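PDB 3UGS: undecaprenyl pyrophosphate synthase from Campylobacter jejuni, which probably catalyses the magnesium-dependent condensation of isopentenyl diphosphate with allylic diphosphates to make long-chain polyprenyl diphosphates such as undecaprenyl diphosphate. Local coordinates for residues K37-L42 / L54-F59; E76-C81 / L130-G135; R142-V147 / L152-E157; D170-V175 / W187-A192. All coordinates share one frame; numbering follows the deposited sequence.

Three of the four contacts reach one parallel sheet and all three touch the bound prenyl phosphate. Interactions 1 and 2 are apolar seams between helix and strand: helix 34-48 packs on strand 53-60, and helix 68-88 on the neighbouring strand 126-134, with backbone bonds between the two strands joining the contacts. Interaction 4, about 15 Å from interaction 1 between centres, lies toward the strand 193-197 edge of the sheet; its sulfur packing is buried, while its arginine grips the phosphate that heads the lipid. Interaction 3 is peripheral, about 22 Å from the centre of the chain, and combines a backbone hydrogen bond with packing. Interactions 3 and 4 both touch the second subunit.

Interaction 1 (K37-L42 / L54-F59); sequences KTMQKL and LSLFAF. With FFT ((2Z,6Z)-3,7,11-trimethyldodeca-2,6,10-trien-1-yl dihydrogen phosphate), chain C.
Met39 reaches from helix 34-48 to meet Leu56 of strand 53-60 tip to tip. Its CB does not head for the strand, and the side chain gets there by bending. The first torsion sits away from the staggered positions (chi1 -116°), and turns at CB-CG and CG-SD then swing the end toward the sheet. CB and CG stay short of the strand; SD comes within 4.1 Å of Leu56 CD1, and the terminal CE within 3.9 Å of the same methyl. Beyond that CE lies 4.5 Å from Leu54 CD2, so the thioether end spans two residues of the same strand face. Three residues further along the helix, Leu42 CD2 packs 3.9 Å from Leu54 CD1, the two leucines meeting at a slant. No hydrogen bond links the segments. This is the packing of a beta-alpha-beta crossover: strand 9-14, helix 34-48 and strand 53-60 follow in the chain, and the two strands are parallel neighbours in the sheet. The helix runs roughly antiparallel to strand 53-60 (151° between the short axes). Leu10 of strand 9-14 lies against both Leu42 and Leu54, and Phe209 of helix 206-218 against Leu42. Further along the strand, Phe57 belongs to the lipid pocket. With its CG trans to the backbone N (chi1 -151°), the ring places one face under the prenyl phosphate, whose methyl C12 stands 3.6 Å above the ring centre in a CH-pi contact. Phe57 O and Ala58 O each approach carbon C5 of the lipid chain at 3.6 Å.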
# COMPACT_ATOMS: atom_id res chain seq x y z
N LYS A 37 13.24 -13.45 21.64
CA LYS A 37 12.35 -13.66 22.77
C LYS A 37 11.05 -12.92 22.53
O LYS A 37 9.97 -13.38 22.90
CB LYS A 37 13.00 -13.16 24.06
N THR A 38 11.19 -11.76 21.91
CA THR A 38 10.01 -10.89 21.64
C THR A 38 9.13 -11.53 20.57
O THR A 38 7.91 -11.49 20.61
CB THR A 38 10.43 -9.47 21.20
OG1 THR A 38 10.93 -8.77 22.35
CG2 THR A 38 9.24 -8.71 20.61
N MET A 39 9.83 -12.18 19.66
CA MET A 39 9.24 -12.92 18.53
C MET A 39 8.39 -14.07 18.98
O MET A 39 7.35 -14.36 18.39
CB MET A 39 10.29 -13.48 17.58
CG MET A 39 10.21 -12.85 16.19
SD MET A 39 8.56 -12.87 15.42
CE MET A 39 8.46 -14.61 14.99
N GLN A 40 8.88 -14.75 20.00
CA GLN A 40 8.10 -15.84 20.62
C GLN A 40 6.83 -15.29 21.24
O GLN A 40 5.77 -15.88 21.15
CB GLN A 40 8.89 -16.59 21.69
CG GLN A 40 10.24 -17.05 21.15
CD GLN A 40 11.05 -17.88 22.14
OE1 GLN A 40 12.05 -17.39 22.68
NE2 GLN A 40 10.64 -19.12 22.37
N LYS A 41 6.96 -14.12 21.84
CA LYS A 41 5.79 -13.49 22.46
C LYS A 41 4.74 -13.08 21.42
O LYS A 41 3.55 -13.24 21.60
CB LYS A 41 6.17 -12.28 23.27
CG LYS A 41 6.94 -12.66 24.51
CD LYS A 41 7.43 -11.41 25.18
CE LYS A 41 7.58 -11.62 26.67
NZ LYS A 41 8.08 -10.35 27.23
N LEU A 42 5.24 -12.57 20.31
CA LEU A 42 4.35 -12.19 19.19
C LEU A 42 3.64 -13.44 18.70
O LEU A 42 2.44 -13.44 18.43
CB LEU A 42 5.11 -11.53 18.05
CG LEU A 42 4.25 -11.10 16.84
CD1 LEU A 42 3.11 -10.18 17.21
CD2 LEU A 42 5.10 -10.44 15.77
N LEU A 54 0.76 -14.87 10.19
CA LEU A 54 1.73 -13.88 10.61
C LEU A 54 2.78 -13.72 9.54
O LEU A 54 3.50 -14.66 9.20
CB LEU A 54 2.37 -14.22 11.95
CG LEU A 54 3.51 -13.32 12.39
CD1 LEU A 54 3.03 -11.94 12.83
CD2 LEU A 54 4.30 -14.04 13.51
N SER A 55 2.86 -12.50 9.03
CA SER A 55 3.70 -12.20 7.89
C SER A 55 4.80 -11.28 8.29
O SER A 55 4.59 -10.23 8.88
CB SER A 55 2.90 -11.63 6.73
OG SER A 55 2.11 -12.66 6.10
N LEU A 56 6.01 -11.73 7.95
CA LEU A 56 7.26 -11.02 8.35
C LEU A 56 8.11 -10.69 7.15
O LEU A 56 8.17 -11.46 6.24
CB LEU A 56 8.11 -11.82 9.36
CG LEU A 56 7.31 -12.39 10.55
CD1 LEU A 56 8.21 -13.35 11.32
CD2 LEU A 56 6.69 -11.28 11.45
N PHE A 57 8.75 -9.54 7.21
CA PHE A 57 9.55 -9.02 6.11
C PHE A 57 11.03 -9.14 6.43
O PHE A 57 11.56 -8.41 7.22
CB PHE A 57 9.24 -7.54 5.80
CG PHE A 57 9.48 -7.15 4.35
CD1 PHE A 57 10.12 -8.02 3.46
CD2 PHE A 57 9.05 -5.94 3.87
CE1 PHE A 57 10.30 -7.65 2.13
CE2 PHE A 57 9.23 -5.58 2.55
CZ PHE A 57 9.85 -6.43 1.69
N ALA A 58 11.68 -10.04 5.73
CA ALA A 58 13.12 -10.30 5.99
C ALA A 58 14.04 -9.54 5.04
O ALA A 58 14.91 -8.80 5.47
CB ALA A 58 13.40 -11.79 5.90
N PHE A 59 13.81 -9.76 3.75
CA PHE A 59 14.65 -9.23 2.67
C PHE A 59 13.81 -8.99 1.39
O PHE A 59 13.01 -9.84 0.93
CB PHE A 59 15.81 -10.21 2.34
CG PHE A 59 16.92 -9.61 1.48
CD1 PHE A 59 18.00 -8.98 2.05
CD2 PHE A 59 16.87 -9.71 0.09
CE1 PHE A 59 19.03 -8.46 1.26
CE2 PHE A 59 17.88 -9.18 -0.71
CZ PHE A 59 18.95 -8.53 -0.13
O3 FFT C . 11.12 0.88 5.16
P FFT C . 12.46 0.40 5.64
O1 FFT C . 12.51 0.19 7.12
O2 FFT C . 13.58 1.21 5.01
O FFT C . 12.70 -1.10 5.06
C14 FFT C . 11.95 -2.22 5.58
C13 FFT C . 12.19 -3.46 4.75
C11 FFT C . 12.64 -4.60 5.27
C12 FFT C . 12.86 -5.78 4.40
C10 FFT C . 12.85 -4.76 6.75
C9 FFT C . 14.25 -5.21 7.08
C8 FFT C . 14.49 -5.05 8.57
C6 FFT C . 14.70 -6.12 9.37
C7 FFT C . 14.97 -5.96 10.84
C5 FFT C . 14.66 -7.50 8.77
C4 FFT C . 15.61 -8.34 9.60
C3 FFT C . 15.95 -9.64 8.92
C1 FFT C . 16.49 -10.65 9.66
C2 FFT C . 16.73 -10.46 11.15
C FFT C . 16.82 -11.95 8.97

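Interaction 2 (E76-C81 / L130-G135). With FFT ((2Z,6Z)-3,7,11-trimethyldodeca-2,6,10-trien-1-yl dihydrogen phosphate), chain C.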
# COMPACT_ATOMS: atom_id res chain seq x y z
N GLU A 76 23.21 -14.09 7.18
CA GLU A 76 23.90 -14.77 8.33
C GLU A 76 22.87 -15.04 9.44
O GLU A 76 22.69 -16.17 9.90
CB GLU A 76 25.08 -13.95 8.88
N LEU A 77 22.16 -13.99 9.78
CA LEU A 77 21.07 -14.08 10.80
C LEU A 77 19.88 -14.91 10.35
O LEU A 77 19.33 -15.73 11.08
CB LEU A 77 20.53 -12.70 11.16
CG LEU A 77 21.61 -11.73 11.64
CD1 LEU A 77 21.04 -10.31 11.60
CD2 LEU A 77 22.19 -12.08 13.03
N LEU A 78 19.46 -14.64 9.14
CA LEU A 78 18.33 -15.37 8.55
C LEU A 78 18.59 -16.88 8.70
O LEU A 78 17.73 -17.68 9.08
CB LEU A 78 18.13 -15.01 7.08
CG LEU A 78 17.22 -16.01 6.36
CD1 LEU A 78 15.78 -15.84 6.81
CD2 LEU A 78 17.36 -15.90 4.85
N ASP A 79 19.82 -17.23 8.40
CA ASP A 79 20.29 -18.58 8.60
C ASP A 79 20.09 -19.07 10.05
O ASP A 79 19.53 -20.16 10.32
CB ASP A 79 21.76 -18.69 8.25
CG ASP A 79 22.13 -20.08 7.81
OD1 ASP A 79 23.17 -20.56 8.29
OD2 ASP A 79 21.37 -20.68 7.00
N ARG A 80 20.55 -18.24 10.97
CA ARG A 80 20.37 -18.50 12.40
C ARG A 80 18.89 -18.74 12.71
O ARG A 80 18.53 -19.66 13.41
CB ARG A 80 20.90 -17.37 13.30
CG ARG A 80 22.40 -17.11 13.11
CD ARG A 80 23.17 -17.06 14.42
NE ARG A 80 22.98 -15.80 15.14
CZ ARG A 80 23.78 -14.73 15.05
NH1 ARG A 80 24.85 -14.74 14.24
NH2 ARG A 80 23.51 -13.64 15.76
N CYS A 81 18.05 -17.91 12.13
CA CYS A 81 16.58 -17.99 12.35
C CYS A 81 15.99 -19.23 11.71
O CYS A 81 15.02 -19.82 12.19
CB CYS A 81 15.84 -16.78 11.81
SG CYS A 81 16.32 -15.26 12.64
N LEU A 130 7.11 -15.84 5.54
CA LEU A 130 8.40 -15.17 5.53
C LEU A 130 8.72 -14.66 4.13
O LEU A 130 8.94 -15.42 3.18
CB LEU A 130 9.51 -16.11 6.03
CG LEU A 130 10.84 -15.44 6.44
CD1 LEU A 130 10.67 -14.46 7.61
CD2 LEU A 130 11.87 -16.51 6.81
N ALA A 131 8.75 -13.34 4.04
CA ALA A 131 9.06 -12.63 2.79
C ALA A 131 10.55 -12.42 2.58
O ALA A 131 11.19 -11.61 3.23
CB ALA A 131 8.32 -11.31 2.73
N ILE A 132 11.09 -13.18 1.65
CA ILE A 132 12.57 -13.20 1.38
C ILE A 132 12.88 -13.03 -0.08
O ILE A 132 12.37 -13.78 -0.92
CB ILE A 132 13.26 -14.51 1.79
CG1 ILE A 132 12.73 -14.99 3.10
CG2 ILE A 132 14.77 -14.32 1.87
CD1 ILE A 132 13.10 -16.45 3.36
N SER A 133 13.75 -12.08 -0.37
CA SER A 133 13.95 -11.62 -1.74
C SER A 133 12.55 -11.39 -2.35
O SER A 133 12.21 -11.86 -3.41
CB SER A 133 14.71 -12.64 -2.58
OG SER A 133 14.79 -12.18 -3.93
N TYR A 134 11.75 -10.70 -1.59
CA TYR A 134 10.35 -10.46 -1.93
C TYR A 134 10.07 -8.99 -2.20
O TYR A 134 10.52 -8.10 -1.52
CB TYR A 134 9.42 -10.95 -0.83
CG TYR A 134 8.03 -10.42 -0.96
CD1 TYR A 134 7.02 -11.20 -1.51
CD2 TYR A 134 7.73 -9.12 -0.59
CE1 TYR A 134 5.73 -10.70 -1.66
CE2 TYR A 134 6.47 -8.62 -0.74
CZ TYR A 134 5.47 -9.40 -1.27
OH TYR A 134 4.19 -8.87 -1.42
N GLY A 135 9.27 -8.77 -3.22
CA GLY A 135 8.72 -7.45 -3.46
C GLY A 135 7.29 -7.57 -3.94
O GLY A 135 6.96 -8.53 -4.65
O3 FFT C . 11.12 0.88 5.16
P FFT C . 12.46 0.40 5.64
O1 FFT C . 12.51 0.19 7.12
O2 FFT C . 13.58 1.21 5.01
O FFT C . 12.70 -1.10 5.06
C14 FFT C . 11.95 -2.22 5.58
C13 FFT C . 12.19 -3.46 4.75
C11 FFT C . 12.64 -4.60 5.27
C12 FFT C . 12.86 -5.78 4.40
C10 FFT C . 12.85 -4.76 6.75
C9 FFT C . 14.25 -5.21 7.08
C8 FFT C . 14.49 -5.05 8.57
C6 FFT C . 14.70 -6.12 9.37
C7 FFT C . 14.97 -5.96 10.84
C5 FFT C . 14.66 -7.50 8.77
C4 FFT C . 15.61 -8.34 9.60
C3 FFT C . 15.95 -9.64 8.92
C1 FFT C . 16.49 -10.65 9.66
C2 FFT C . 16.73 -10.46 11.15
C FFT C . 16.82 -11.95 8.97
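Leu78 of helix 68-88 straddles two residues of strand 126-134 with its two methyl branches. CD1 meets Leu130 CD2 at 4.0 Å, and CD2 meets Ile132 CG2 at 4.3 Å. The Leu78 and Leu130 side chains run past each other in opposite directions, their end methyls meeting in passing. A trans first torsion (chi1 165°) carries CG of Leu78 away from its own backbone N and out toward the strand. All the packing between the two segments is apolar. Val109 of helix 107-120 touches Leu78, Ile113 of that helix touches Ile132, and Leu56 of strand 53-60 touches Leu130. The lipid adds a further apolar contact: its terminal carbon C rests 3.8 Å from Leu78 CA, putting the tail end of the prenyl chain against the helix. In the UPP synthase fold, helices on one side of the parallel sheet and the sheet itself enclose a hydrophobic tunnel for the growing chain, and this contact is consistent with part of that wall. The polar bonds of the strand segment gather where the chain turns its corner at Ile132 and Ser133. Ser133 takes up a left-handed backbone conformation (phi 47°), and its OG is hydrogen-bonded to Trp64 NE1, a probable substrate-binding residue, and to Asp101 O, while Tyr134 OH is held by Glu139 OE1 and backbone bonds tie Ala131 to strand 53-60. Gly135 then occupies the N-cap position of helix 136-149.

Interaction 3 (R142-V147 / L152-E157)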
# COMPACT_ATOMS: atom_id res chain seq x y z
N ARG A 142 4.35 -11.65 -11.07
CA ARG A 142 4.41 -13.10 -11.06
C ARG A 142 3.01 -13.71 -11.01
O ARG A 142 2.72 -14.75 -11.59
CB ARG A 142 5.31 -13.65 -9.92
CG ARG A 142 6.78 -13.23 -10.11
CD ARG A 142 7.83 -13.99 -9.30
NE ARG A 142 7.79 -13.50 -7.91
CZ ARG A 142 7.14 -14.09 -6.92
NH1 ARG A 142 7.10 -13.51 -5.72
NH2 ARG A 142 6.53 -15.24 -7.14
N ALA A 143 2.13 -13.05 -10.29
CA ALA A 143 0.75 -13.55 -10.17
C ALA A 143 0.02 -13.42 -11.50
O ALA A 143 -0.74 -14.31 -11.91
CB ALA A 143 0.01 -12.82 -9.11
N ALA A 144 0.28 -12.31 -12.18
CA ALA A 144 -0.33 -12.02 -13.50
C ALA A 144 0.12 -13.05 -14.58
O ALA A 144 -0.63 -13.41 -15.47
CB ALA A 144 -0.01 -10.61 -13.98
N LYS A 145 1.36 -13.46 -14.50
CA LYS A 145 1.89 -14.44 -15.45
C LYS A 145 1.28 -15.82 -15.21
O LYS A 145 1.01 -16.56 -16.14
CB LYS A 145 3.40 -14.50 -15.39
CG LYS A 145 4.05 -13.20 -15.81
CD LYS A 145 5.50 -13.19 -15.40
CE LYS A 145 6.39 -12.67 -16.52
NZ LYS A 145 7.79 -13.10 -16.22
N ARG A 146 1.12 -16.16 -13.94
CA ARG A 146 0.49 -17.42 -13.56
C ARG A 146 -0.96 -17.52 -14.09
O ARG A 146 -1.45 -18.60 -14.46
CB ARG A 146 0.44 -17.61 -12.04
CG ARG A 146 1.75 -17.93 -11.39
CD ARG A 146 1.62 -17.76 -9.85
NE ARG A 146 2.82 -18.21 -9.17
CZ ARG A 146 3.29 -17.72 -8.03
NH1 ARG A 146 2.65 -16.73 -7.39
NH2 ARG A 146 4.42 -18.21 -7.55
N VAL A 147 -1.63 -16.38 -14.03
CA VAL A 147 -3.02 -16.26 -14.50
C VAL A 147 -3.06 -16.46 -16.02
O VAL A 147 -3.91 -17.15 -16.57
CB VAL A 147 -3.65 -14.90 -14.17
CG1 VAL A 147 -4.93 -14.70 -14.96
CG2 VAL A 147 -3.92 -14.82 -12.67
N LEU A 152 -6.46 -18.19 -17.69
CA LEU A 152 -7.54 -17.52 -16.95
C LEU A 152 -7.70 -16.10 -17.42
O LEU A 152 -6.78 -15.49 -17.96
CB LEU A 152 -7.28 -17.51 -15.44
CG LEU A 152 -7.26 -18.93 -14.83
CD1 LEU A 152 -6.78 -18.95 -13.36
CD2 LEU A 152 -8.67 -19.51 -14.99
N GLU A 153 -8.89 -15.57 -17.19
CA GLU A 153 -9.17 -14.15 -17.44
C GLU A 153 -8.40 -13.28 -16.44
O GLU A 153 -8.34 -13.56 -15.23
CB GLU A 153 -10.65 -13.83 -17.34
CG GLU A 153 -11.03 -12.40 -17.75
CD GLU A 153 -12.40 -12.00 -17.19
OE1 GLU A 153 -13.24 -12.92 -16.97
OE2 GLU A 153 -12.63 -10.78 -16.94
N LEU A 154 -7.82 -12.22 -16.95
CA LEU A 154 -7.00 -11.32 -16.15
C LEU A 154 -7.91 -10.32 -15.45
O LEU A 154 -8.35 -9.34 -15.99
CB LEU A 154 -5.96 -10.64 -17.01
CG LEU A 154 -4.82 -9.93 -16.28
CD1 LEU A 154 -4.09 -10.82 -15.26
CD2 LEU A 154 -3.81 -9.38 -17.28
N ASN A 155 -8.23 -10.66 -14.22
CA ASN A 155 -9.11 -9.84 -13.40
C ASN A 155 -8.61 -9.81 -11.95
O ASN A 155 -7.64 -10.46 -11.61
CB ASN A 155 -10.57 -10.29 -13.55
CG ASN A 155 -10.85 -11.67 -12.96
OD1 ASN A 155 -10.11 -12.23 -12.15
ND2 ASN A 155 -11.96 -12.22 -13.37
N GLU A 156 -9.30 -9.06 -11.11
CA GLU A 156 -8.89 -8.93 -9.69
C GLU A 156 -8.87 -10.22 -8.90
O GLU A 156 -7.94 -10.47 -8.13
CB GLU A 156 -9.78 -7.92 -8.96
CG GLU A 156 -9.22 -6.51 -9.06
CD GLU A 156 -10.11 -5.44 -8.42
OE1 GLU A 156 -10.32 -5.46 -7.18
OE2 GLU A 156 -10.58 -4.56 -9.17
N GLU A 157 -9.92 -11.02 -9.07
CA GLU A 157 -10.06 -12.25 -8.31
C GLU A 157 -9.01 -13.25 -8.70
O GLU A 157 -8.38 -13.86 -7.86
CB GLU A 157 -11.42 -12.85 -8.49
CG GLU A 157 -12.55 -11.89 -8.09
CD GLU A 157 -12.95 -10.87 -9.20
OE1 GLU A 157 -12.15 -10.56 -10.13
OE2 GLU A 157 -14.08 -10.35 -9.11
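Val147 O accepts a hydrogen bond from Leu152 N, 3.0 Å long with an N-H...O angle of 147°, the donor standing almost in line with the carbonyl bond. Linking residues five apart, it fastens the connection of a helix-loop-helix turn in which helix 136-149 ends and the chain turns aside into the short helix 156-161. The valine side chain works on the same turn. Its CG1, trans to the backbone N (chi1 166°), packs 3.7 Å from Leu152 CB and 3.6 Å from Glu153 O, and reaches Leu154 CD1 at 4.0 Å. The same Leu154 methyl also lies 4.3 Å from Ala144 CB, one turn back along the helix. The second subunit joins in as well: Leu154 of the second subunit packs on Ala144 of this chain, and Ala144 of the second subunit on Leu154 here, so the contact lies at the dimer interface. On the helix flank, Arg142 and Arg146 both form salt bridges with Asp164. Helix 156-161 is started by Asn155 at the N-cap, whose OD1 accepts the hydrogen bond from Asn158 N.

Interaction 4 (D170-V175 / W187-A192). With FFT ((2Z,6Z)-3,7,11-trimethyldodeca-2,6,10-trien-1-yl dihydrogen phosphate), chain C.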
# COMPACT_ATOMS: atom_id res chain seq x y z
N ASP A 170 -5.15 -7.83 7.32
CA ASP A 170 -6.10 -7.08 8.21
C ASP A 170 -5.42 -5.97 8.93
O ASP A 170 -5.90 -4.84 8.97
CB ASP A 170 -6.74 -8.03 9.20
CG ASP A 170 -7.50 -9.15 8.48
OD1 ASP A 170 -8.43 -8.84 7.67
OD2 ASP A 170 -7.15 -10.33 8.72
N LEU A 171 -4.27 -6.33 9.49
CA LEU A 171 -3.39 -5.36 10.19
C LEU A 171 -1.93 -5.37 9.72
O LEU A 171 -1.24 -6.38 9.77
CB LEU A 171 -3.43 -5.55 11.69
CG LEU A 171 -2.67 -4.46 12.45
CD1 LEU A 171 -3.22 -3.07 12.17
CD2 LEU A 171 -2.66 -4.73 13.94
N MET A 172 -1.50 -4.21 9.28
CA MET A 172 -0.11 -3.94 8.92
C MET A 172 0.54 -3.10 10.03
O MET A 172 0.29 -1.92 10.17
CB MET A 172 0.01 -3.24 7.57
CG MET A 172 1.42 -2.84 7.17
SD MET A 172 2.51 -4.23 6.85
CE MET A 172 2.12 -4.73 5.20
N LEU A 173 1.41 -3.77 10.77
CA LEU A 173 2.15 -3.18 11.86
C LEU A 173 3.61 -2.85 11.49
O LEU A 173 4.42 -3.69 11.15
CB LEU A 173 2.10 -4.09 13.09
CG LEU A 173 2.87 -3.65 14.34
CD1 LEU A 173 2.17 -2.52 15.11
CD2 LEU A 173 3.06 -4.85 15.24
N ARG A 174 3.92 -1.57 11.53
CA ARG A 174 5.30 -1.10 11.39
C ARG A 174 5.90 -0.90 12.79
O ARG A 174 5.36 -0.20 13.62
CB ARG A 174 5.38 0.20 10.58
CG ARG A 174 6.65 1.02 10.81
CD ARG A 174 7.92 0.39 10.19
NE ARG A 174 7.88 0.39 8.72
CZ ARG A 174 8.94 0.28 7.92
NH1 ARG A 174 10.16 0.12 8.41
NH2 ARG A 174 8.79 0.31 6.60
N VAL A 175 6.99 -1.60 13.06
CA VAL A 175 7.76 -1.35 14.27
C VAL A 175 9.06 -0.63 13.93
O VAL A 175 10.02 -1.19 13.42
CB VAL A 175 8.08 -2.63 15.04
CG1 VAL A 175 8.71 -2.26 16.38
CG2 VAL A 175 6.82 -3.47 15.23
N TRP A 187 -0.69 -5.25 -2.61
CA TRP A 187 -2.00 -5.71 -3.11
C TRP A 187 -2.93 -6.13 -1.98
O TRP A 187 -4.09 -5.72 -1.86
CB TRP A 187 -1.83 -6.85 -4.10
CG TRP A 187 -3.12 -7.36 -4.68
CD1 TRP A 187 -4.04 -8.19 -4.10
CD2 TRP A 187 -3.64 -7.08 -6.01
NE1 TRP A 187 -5.06 -8.43 -4.96
CE2 TRP A 187 -4.86 -7.81 -6.12
CE3 TRP A 187 -3.18 -6.34 -7.10
CZ2 TRP A 187 -5.60 -7.78 -7.26
CZ3 TRP A 187 -3.93 -6.29 -8.21
CH2 TRP A 187 -5.12 -7.02 -8.31
N GLN A 188 -2.36 -6.95 -1.13
CA GLN A 188 -3.04 -7.50 0.06
C GLN A 188 -3.49 -6.40 1.06
O GLN A 188 -4.47 -6.53 1.81
CB GLN A 188 -2.16 -8.51 0.75
CG GLN A 188 -1.86 -9.76 -0.07
CD GLN A 188 -0.55 -9.61 -0.87
OE1 GLN A 188 -0.06 -8.49 -1.04
NE2 GLN A 188 0.03 -10.74 -1.33
N CYS A 189 -2.78 -5.30 1.02
CA CYS A 189 -2.98 -4.21 1.98
C CYS A 189 -3.98 -3.15 1.53
O CYS A 189 -4.13 -2.12 2.16
CB CYS A 189 -1.64 -3.54 2.33
SG CYS A 189 -0.63 -4.49 3.54
N SER A 190 -4.65 -3.39 0.42
CA SER A 190 -5.49 -2.33 -0.18
C SER A 190 -6.38 -1.69 0.87
O SER A 190 -6.48 -0.46 0.96
CB SER A 190 -6.35 -2.82 -1.35
OG SER A 190 -7.08 -3.94 -1.01
N TYR A 191 -7.02 -2.58 1.64
CA TYR A 191 -7.88 -2.21 2.80
C TYR A 191 -7.37 -2.61 4.21
O TYR A 191 -8.09 -2.59 5.20
CB TYR A 191 -9.29 -2.74 2.59
CG TYR A 191 -10.02 -1.90 1.60
CD1 TYR A 191 -10.62 -0.68 1.99
CD2 TYR A 191 -10.09 -2.26 0.27
CE1 TYR A 191 -11.27 0.13 1.07
CE2 TYR A 191 -10.72 -1.44 -0.66
CZ TYR A 191 -11.31 -0.26 -0.25
OH TYR A 191 -11.95 0.52 -1.20
N ALA A 192 -6.11 -2.97 4.28
CA ALA A 192 -5.47 -3.26 5.55
C ALA A 192 -5.40 -2.01 6.47
O ALA A 192 -5.09 -0.89 6.07
CB ALA A 192 -4.08 -3.84 5.34
O3 FFT C . 11.12 0.88 5.16
P FFT C . 12.46 0.40 5.64
O1 FFT C . 12.51 0.19 7.12
O2 FFT C . 13.58 1.21 5.01
O FFT C . 12.70 -1.10 5.06
C14 FFT C . 11.95 -2.22 5.58
C13 FFT C . 12.19 -3.46 4.75
C11 FFT C . 12.64 -4.60 5.27
C12 FFT C . 12.86 -5.78 4.40
C10 FFT C . 12.85 -4.76 6.75
C9 FFT C . 14.25 -5.21 7.08
C8 FFT C . 14.49 -5.05 8.57
C6 FFT C . 14.70 -6.12 9.37
C7 FFT C . 14.97 -5.96 10.84
C5 FFT C . 14.66 -7.50 8.77
C4 FFT C . 15.61 -8.34 9.60
C3 FFT C . 15.95 -9.64 8.92
C1 FFT C . 16.49 -10.65 9.66
C2 FFT C . 16.73 -10.46 11.15
C FFT C . 16.82 -11.95 8.97
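Met172 on strand 171-175 points its terminal methyl at Cys189 in the loop 187-192, with CE only 3.2 Å from SG. That is closer than ordinary van der Waals contact, so the exact placing of the methyl is doubtful, although the packing of the two residues is not. Met172 reaches the cysteine with CG trans to its backbone N (chi1 176°) and further bends along the chain. A second touch is made by the backbones, where Asp170 O lies 3.8 Å from Ala192 CA. Two residues beyond Met172, Arg174 holds the phosphate of the bound lipid in two-pronged fashion. NH1 donates to O1 at 2.7 Å (162°) and NH2 to O3 at 2.8 Å (153°), with phosphorus at the guanidinium edge, in its plane. This residue is an established substrate-binding arginine, and its NH2 is also bonded to Arg180 O, which helps fix the rotation of the group. Ser182, Gly16 and Arg180 also hydrogen-bond to the lipid. The loop itself is shaped by two overlapping type I turns, Trp187 to Ser190 and Cys189 to Ala192. Asp170 is tied by OD2 to the backbone N of Lys8 and of His9, and by OD1 to Arg221. From the second subunit, Glu62 bonds to Tyr191 OH, and Arg137 to Trp187 O. In the sheet, strand 171-175 runs between parallel strands 9-14 and 193-197, while helix 206-218 packs on Leu171 and Leu173.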